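Local structure of DNA ligase (Alteromonas mediterranea, 6GDR) at residues Leu238-Thr241 / Val245-Lys248. The protein probably seals breaks in DNA as a minimal Lig E-type DNA ligase, joining strands through an adenylated intermediate, with AMP held in its nucleotide pocket. Residues are numbered along the deposited sequence; the frame is centred on the assembly and turned at random.
Sequences LVET and VQFK. With nucleotides of chain A.
Thr241 closes the turn end of this hairpin with its side chain as well as its backbone: its OG1 accepts a hydrogen bond from Val245 N at 3.1 Å, while its own N donates to Val245 O at 2.7 Å. OG1 sits between the backbone N and the carbonyl carbon (chi1 66°), the rotation that turns the hydroxyl to Val245 N and sends CG2 to the edge of the Phe247 ring. Without the hydroxyl and CG2, as with an alanine here, Val245 N would probably lose its acceptor and the ring edge its methyl neighbour, giving the turn more freedom to move. Further along, Val239 and Phe247 form a hydrogen-bonded antiparallel pair, with Val239 N to Phe247 O at 3.0 Å and Phe247 N to Val239 O at 3.1 Å. On the same face of the sheet, Val239 CG2 lies over the Phe247 ring in a CH-pi contact, 3.5 Å from the centroid. Phe270 meets this ring edge-to-face, and both Val239 and Phe247 are buried. On the other face, Glu240 and Gln246 run side by side, carboxylate and amide planes 25° apart, but Glu240 OE1 and Gln246 OE1, 3.4 Å apart, are both acceptors and share no hydrogen bond. Lys248, opposite Leu238 in a non-hydrogen-bonded pair, turns its N outward and donates an almost straight bond (179°) to OP1 of DG13 of chain A, at 3.1 Å. The segments thus form a beta hairpin at the edge of the OB-like domain's antiparallel sheet, whose outer strand meets the DNA backbone.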
loop_
_atom_site.group_PDB
_atom_site.type_symbol
_atom_site.label_atom_id
_atom_site.label_comp_id
_atom_site.label_asym_id
_atom_site.label_seq_id
_atom_site.Cartn_x
_atom_site.Cartn_y
_atom_site.Cartn_z
ATOM N N LEU D 238 -11.180 11.901 19.786
ATOM C CA LEU D 238 -11.915 12.580 18.721
ATOM C C LEU D 238 -11.320 13.971 18.559
ATOM O O LEU D 238 -11.663 14.898 19.295
ATOM C CB LEU D 238 -13.404 12.647 19.039
ATOM C CG LEU D 238 -14.258 13.383 18.001
ATOM C CD1 LEU D 238 -14.160 12.718 16.631
ATOM C CD2 LEU D 238 -15.706 13.461 18.454
ATOM N N VAL D 239 -10.425 14.119 17.590
ATOM C CA VAL D 239 -9.748 15.375 17.350
ATOM C C VAL D 239 -10.432 16.093 16.192
ATOM O O VAL D 239 -11.251 15.526 15.474
ATOM C CB VAL D 239 -8.238 15.169 17.073
ATOM C CG1 VAL D 239 -7.575 14.465 18.247
ATOM C CG2 VAL D 239 -8.023 14.384 15.786
ATOM N N GLU D 240 -10.089 17.366 16.008
ATOM C CA GLU D 240 -10.664 18.172 14.939
ATOM C C GLU D 240 -9.608 19.143 14.437
ATOM O O GLU D 240 -8.939 19.803 15.237
ATOM C CB GLU D 240 -11.904 18.930 15.425
ATOM C CG GLU D 240 -12.437 19.954 14.434
ATOM C CD GLU D 240 -13.779 20.522 14.852
ATOM O OE1 GLU D 240 -14.798 19.814 14.710
ATOM O OE2 GLU D 240 -13.812 21.673 15.331
ATOM N N THR D 241 -9.464 19.225 13.120
ATOM C CA THR D 241 -8.476 20.107 12.528
ATOM C C THR D 241 -9.017 21.530 12.444
ATOM O O THR D 241 -10.232 21.746 12.457
ATOM C CB THR D 241 -8.094 19.617 11.134
ATOM O OG1 THR D 241 -9.222 19.731 10.257
ATOM C CG2 THR D 241 -7.635 18.167 11.179
ATOM N N VAL D 245 -12.348 19.529 10.131
ATOM C CA VAL D 245 -12.408 18.101 9.840
ATOM C C VAL D 245 -12.171 17.336 11.134
ATOM O O VAL D 245 -11.159 17.547 11.815
ATOM C CB VAL D 245 -11.379 17.707 8.767
ATOM C CG1 VAL D 245 -11.322 16.191 8.601
ATOM C CG2 VAL D 245 -11.726 18.372 7.444
ATOM N N GLN D 246 -13.096 16.443 11.466
ATOM C CA GLN D 246 -13.029 15.650 12.684
ATOM C C GLN D 246 -12.717 14.200 12.345
ATOM O O GLN D 246 -13.239 13.651 11.370
ATOM C CB GLN D 246 -14.344 15.731 13.463
ATOM C CG GLN D 246 -15.562 15.238 12.682
ATOM C CD GLN D 246 -16.673 16.269 12.589
ATOM O OE1 GLN D 246 -16.474 17.449 12.882
ATOM N NE2 GLN D 246 -17.854 15.823 12.176
ATOM N N PHE D 247 -11.862 13.585 13.157
ATOM C CA PHE D 247 -11.499 12.188 12.974
ATOM C C PHE D 247 -10.974 11.655 14.296
ATOM O O PHE D 247 -10.546 12.418 15.167
ATOM C CB PHE D 247 -10.450 12.016 11.870
ATOM C CG PHE D 247 -9.106 12.582 12.222
ATOM C CD1 PHE D 247 -8.096 11.761 12.694
ATOM C CD2 PHE D 247 -8.853 13.936 12.086
ATOM C CE1 PHE D 247 -6.856 12.278 13.021
ATOM C CE2 PHE D 247 -7.615 14.461 12.411
ATOM C CZ PHE D 247 -6.616 13.630 12.878
ATOM N N LYS D 248 -11.008 10.335 14.434
ATOM C CA LYS D 248 -10.524 9.678 15.638
ATOM C C LYS D 248 -9.041 9.362 15.495
ATOM O O LYS D 248 -8.627 8.704 14.535
ATOM C CB LYS D 248 -11.312 8.396 15.904
ATOM C CG LYS D 248 -12.804 8.602 16.107
ATOM C CD LYS D 248 -13.468 7.347 16.655
ATOM C CE LYS D 248 -14.955 7.310 16.332
ATOM N NZ LYS D 248 -15.661 6.216 17.056
ATOM P P DG A 12 -10.634 3.440 17.119
ATOM O OP1 DG A 12 -11.497 4.483 17.719
ATOM O OP2 DG A 12 -11.160 2.070 16.927
ATOM O "O5'" DG A 12 -10.095 3.955 15.702
ATOM C "C5'" DG A 12 -9.775 5.324 15.526
ATOM C "C4'" DG A 12 -9.054 5.565 14.208
ATOM O "O4'" DG A 12 -8.149 4.473 13.944
ATOM C "C3'" DG A 12 -9.947 5.633 12.979
ATOM O "O3'" DG A 12 -10.451 6.957 12.786
ATOM C "C2'" DG A 12 -9.012 5.200 11.849
ATOM C "C1'" DG A 12 -7.932 4.365 12.549
ATOM N N9 DG A 12 -7.952 2.949 12.187
ATOM C C8 DG A 12 -8.308 1.896 12.994
ATOM N N7 DG A 12 -8.221 0.736 12.407
ATOM C C5 DG A 12 -7.778 1.037 11.125
ATOM C C6 DG A 12 -7.501 0.180 10.032
ATOM O O6 DG A 12 -7.596 -1.055 9.981
ATOM N N1 DG A 12 -7.074 0.892 8.914
ATOM C C2 DG A 12 -6.932 2.259 8.861
ATOM N N2 DG A 12 -6.507 2.765 7.694
ATOM N N3 DG A 12 -7.186 3.074 9.877
ATOM C C4 DG A 12 -7.604 2.395 10.974
ATOM P P DG A 13 -11.826 7.200 11.985
ATOM O OP1 DG A 13 -12.176 8.629 12.133
ATOM O OP2 DG A 13 -12.792 6.157 12.404
ATOM O "O5'" DG A 13 -11.445 6.919 10.456
ATOM C "C5'" DG A 13 -10.561 7.796 9.766
ATOM C "C4'" DG A 13 -10.561 7.504 8.277
ATOM O "O4'" DG A 13 -9.953 6.203 8.045
ATOM C "C3'" DG A 13 -11.950 7.439 7.641
ATOM O "O3'" DG A 13 -11.945 8.016 6.340
ATOM C "C2'" DG A 13 -12.251 5.950 7.606
ATOM C "C1'" DG A 13 -10.873 5.338 7.406
ATOM N N9 DG A 13 -10.742 4.004 7.980
ATOM C C8 DG A 13 -10.956 3.641 9.287
ATOM N N7 DG A 13 -10.768 2.371 9.511
ATOM C C5 DG A 13 -10.411 1.857 8.273
ATOM C C6 DG A 13 -10.088 0.535 7.894
ATOM O O6 DG A 13 -10.053 -0.480 8.604
ATOM N N1 DG A 13 -9.786 0.448 6.540
ATOM C C2 DG A 13 -9.793 1.503 5.661
ATOM N N2 DG A 13 -9.473 1.219 4.392
ATOM N N3 DG A 13 -10.094 2.747 6.001
ATOM C C4 DG A 13 -10.392 2.850 7.318
#